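Local coordinates for Acarbose/maltose binding protein GacH (Streptomyces glaucescens, PDB 3K01) that binds acarbose and an acarbose homolog, and probably maltose, as the solute receptor of an ABC transporter, at residues D240-N243 with N244-N247. Numbering follows the deposited sequence.
Sequences DGWN and NMQN
Gln-246 packs its side chain on one face of the Trp-242 indole, one helical turn back. The first torsion of Trp-242 sets CG opposite the backbone N and carries the ring to the following turn, where CG of Gln-246 sits over the face, 3.5 Å from CE2 of Trp-242, in a CH-pi contact with the five-membered ring. A bend at chi2 (-60°) lays the glutamine amide over the six-membered ring, CD of Gln-246 3.7 Å from CZ2 of Trp-242 and the two planes stacked 12° apart. Gln-246 NE2 is hydrogen-bonded to Asp-266 OD2, which would help to hold the amide flat on the ring. Met-245 adds an apolar touch, its CE approaching obliquely to 3.9 Å from CE3 of Trp-242.

Four backbone bonds join the turns: Asn-244 N, Met-245 N, Gln-246 N and Asn-247 N donate to the carbonyl oxygens of Asp-240, Gly-241, Trp-242 and Asn-243 respectively, each pair at 2.9 Å, the third almost straight (174°). Asp-240 is the N-cap residue but makes no side-chain capping bond; Gly-241 N is bonded to Asp-187.

Unbroken i to i+4 bonding marks the first turns of an alpha-helix, here helix 241-251, which packs through Met-245 and Gln-246 on strand 254-259 of the solute-binding protein fold.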
ATOM      1  N   ASP A 240     -18.264  -8.678  -5.540  1.00  9.50           N
ATOM      2  CA  ASP A 240     -17.326  -9.805  -5.487  1.00  9.39           C
ATOM      3  C   ASP A 240     -16.102  -9.535  -6.375  1.00  8.96           C
ATOM      4  O   ASP A 240     -15.604 -10.446  -7.035  1.00  9.31           O
ATOM      5  CB  ASP A 240     -18.067 -11.100  -5.897  1.00  9.22           C
ATOM      6  CG  ASP A 240     -17.375 -12.383  -5.416  1.00 10.66           C
ATOM      7  OD1 ASP A 240     -16.606 -12.357  -4.461  1.00 12.03           O
ATOM      8  OD2 ASP A 240     -17.661 -13.429  -6.041  1.00 13.65           O
ATOM      9  N   GLY A 241     -15.634  -8.292  -6.395  1.00  9.07           N
ATOM     10  CA  GLY A 241     -14.571  -7.922  -7.337  1.00  9.01           C
ATOM     11  C   GLY A 241     -13.276  -8.641  -7.132  1.00  8.89           C
ATOM     12  O   GLY A 241     -12.578  -8.909  -8.122  1.00  8.67           O
ATOM     13  N   TRP A 242     -12.904  -8.937  -5.889  1.00  8.16           N
ATOM     14  CA  TRP A 242     -11.661  -9.674  -5.660  1.00  8.50           C
ATOM     15  C   TRP A 242     -11.719 -11.056  -6.343  1.00  8.49           C
ATOM     16  O   TRP A 242     -10.837 -11.439  -7.139  1.00  8.74           O
ATOM     17  CB  TRP A 242     -11.379  -9.822  -4.155  1.00  9.56           C
ATOM     18  CG  TRP A 242     -10.192 -10.676  -3.944  1.00  9.03           C
ATOM     19  CD1 TRP A 242     -10.172 -11.995  -3.582  1.00 10.66           C
ATOM     20  CD2 TRP A 242      -8.856 -10.293  -4.191  1.00  9.71           C
ATOM     21  NE1 TRP A 242      -8.873 -12.452  -3.577  1.00 11.84           N
ATOM     22  CE2 TRP A 242      -8.053 -11.419  -3.942  1.00 10.25           C
ATOM     23  CE3 TRP A 242      -8.255  -9.084  -4.596  1.00 10.27           C
ATOM     24  CZ2 TRP A 242      -6.641 -11.372  -4.069  1.00 11.71           C
ATOM     25  CZ3 TRP A 242      -6.880  -9.048  -4.721  1.00 11.60           C
ATOM     26  CH2 TRP A 242      -6.098 -10.185  -4.451  1.00 11.49           C
ATOM     27  N   ASN A 243     -12.744 -11.836  -6.035  1.00  7.65           N
ATOM     28  CA  ASN A 243     -12.847 -13.161  -6.632  1.00  8.16           C
ATOM     29  C   ASN A 243     -13.038 -13.081  -8.111  1.00  7.99           C
ATOM     30  O   ASN A 243     -12.461 -13.870  -8.867  1.00  8.72           O
ATOM     31  CB  ASN A 243     -13.975 -13.973  -6.000  1.00  8.81           C
ATOM     32  CG  ASN A 243     -13.666 -14.426  -4.601  1.00 11.34           C
ATOM     33  OD1 ASN A 243     -14.504 -14.293  -3.699  1.00 15.93           O
ATOM     34  ND2 ASN A 243     -12.500 -14.985  -4.404  1.00 13.42           N
ATOM     35  N   ASN A 244     -13.844 -12.143  -8.575  1.00  7.91           N
ATOM     36  CA  ASN A 244     -14.064 -12.042 -10.005  1.00  7.83           C
ATOM     37  C   ASN A 244     -12.753 -11.706 -10.739  1.00  7.06           C
ATOM     38  O   ASN A 244     -12.453 -12.264 -11.803  1.00  7.37           O
ATOM     39  CB  ASN A 244     -15.149 -10.992 -10.330  1.00  8.89           C
ATOM     40  CG  ASN A 244     -16.566 -11.506 -10.121  1.00 11.39           C
ATOM     41  OD1 ASN A 244     -17.435 -10.797  -9.574  1.00 12.71           O
ATOM     42  ND2 ASN A 244     -16.817 -12.707 -10.543  1.00 10.78           N
ATOM     43  N   MET A 245     -11.980 -10.794 -10.179  1.00  6.86           N
ATOM     44  CA  MET A 245     -10.722 -10.412 -10.793  1.00  6.69           C
ATOM     45  C   MET A 245      -9.732 -11.578 -10.794  1.00  5.89           C
ATOM     46  O   MET A 245      -9.170 -11.898 -11.841  1.00  6.82           O
ATOM     47  CB  MET A 245     -10.128  -9.253 -10.014  1.00  7.04           C
ATOM     48  CG  MET A 245      -8.797  -8.811 -10.558  1.00  6.85           C
ATOM     49  SD  MET A 245      -8.255  -7.217  -9.959  1.00 10.38           S
ATOM     50  CE  MET A 245      -8.222  -7.562  -8.203  1.00 13.18           C
ATOM     51  N   GLN A 246      -9.543 -12.211  -9.646  1.00  6.10           N
ATOM     52  CA  GLN A 246      -8.620 -13.354  -9.569  1.00  6.39           C
ATOM     53  C   GLN A 246      -9.049 -14.476 -10.495  1.00  7.05           C
ATOM     54  O   GLN A 246      -8.224 -15.032 -11.216  1.00  7.17           O
ATOM     55  CB  GLN A 246      -8.497 -13.881  -8.132  1.00  6.60           C
ATOM     56  CG  GLN A 246      -7.848 -12.892  -7.156  1.00  7.37           C
ATOM     57  CD  GLN A 246      -6.454 -12.533  -7.579  1.00  9.72           C
ATOM     58  OE1 GLN A 246      -6.211 -11.477  -8.176  1.00 10.31           O
ATOM     59  NE2 GLN A 246      -5.522 -13.425  -7.299  1.00 11.58           N
ATOM     60  N   ASN A 247     -10.341 -14.780 -10.543  1.00  6.81           N
ATOM     61  CA  ASN A 247     -10.793 -15.871 -11.397  1.00  7.98           C
ATOM     62  C   ASN A 247     -10.570 -15.522 -12.860  1.00  7.32           C
ATOM     63  O   ASN A 247     -10.175 -16.379 -13.668  1.00  7.88           O
ATOM     64  CB  ASN A 247     -12.283 -16.186 -11.164  1.00  8.58           C
ATOM     65  CG  ASN A 247     -12.553 -16.781  -9.787  1.00 12.00           C
ATOM     66  OD1 ASN A 247     -11.660 -17.264  -9.124  1.00 15.65           O
ATOM     67  ND2 ASN A 247     -13.799 -16.696  -9.352  1.00 14.06           N
TER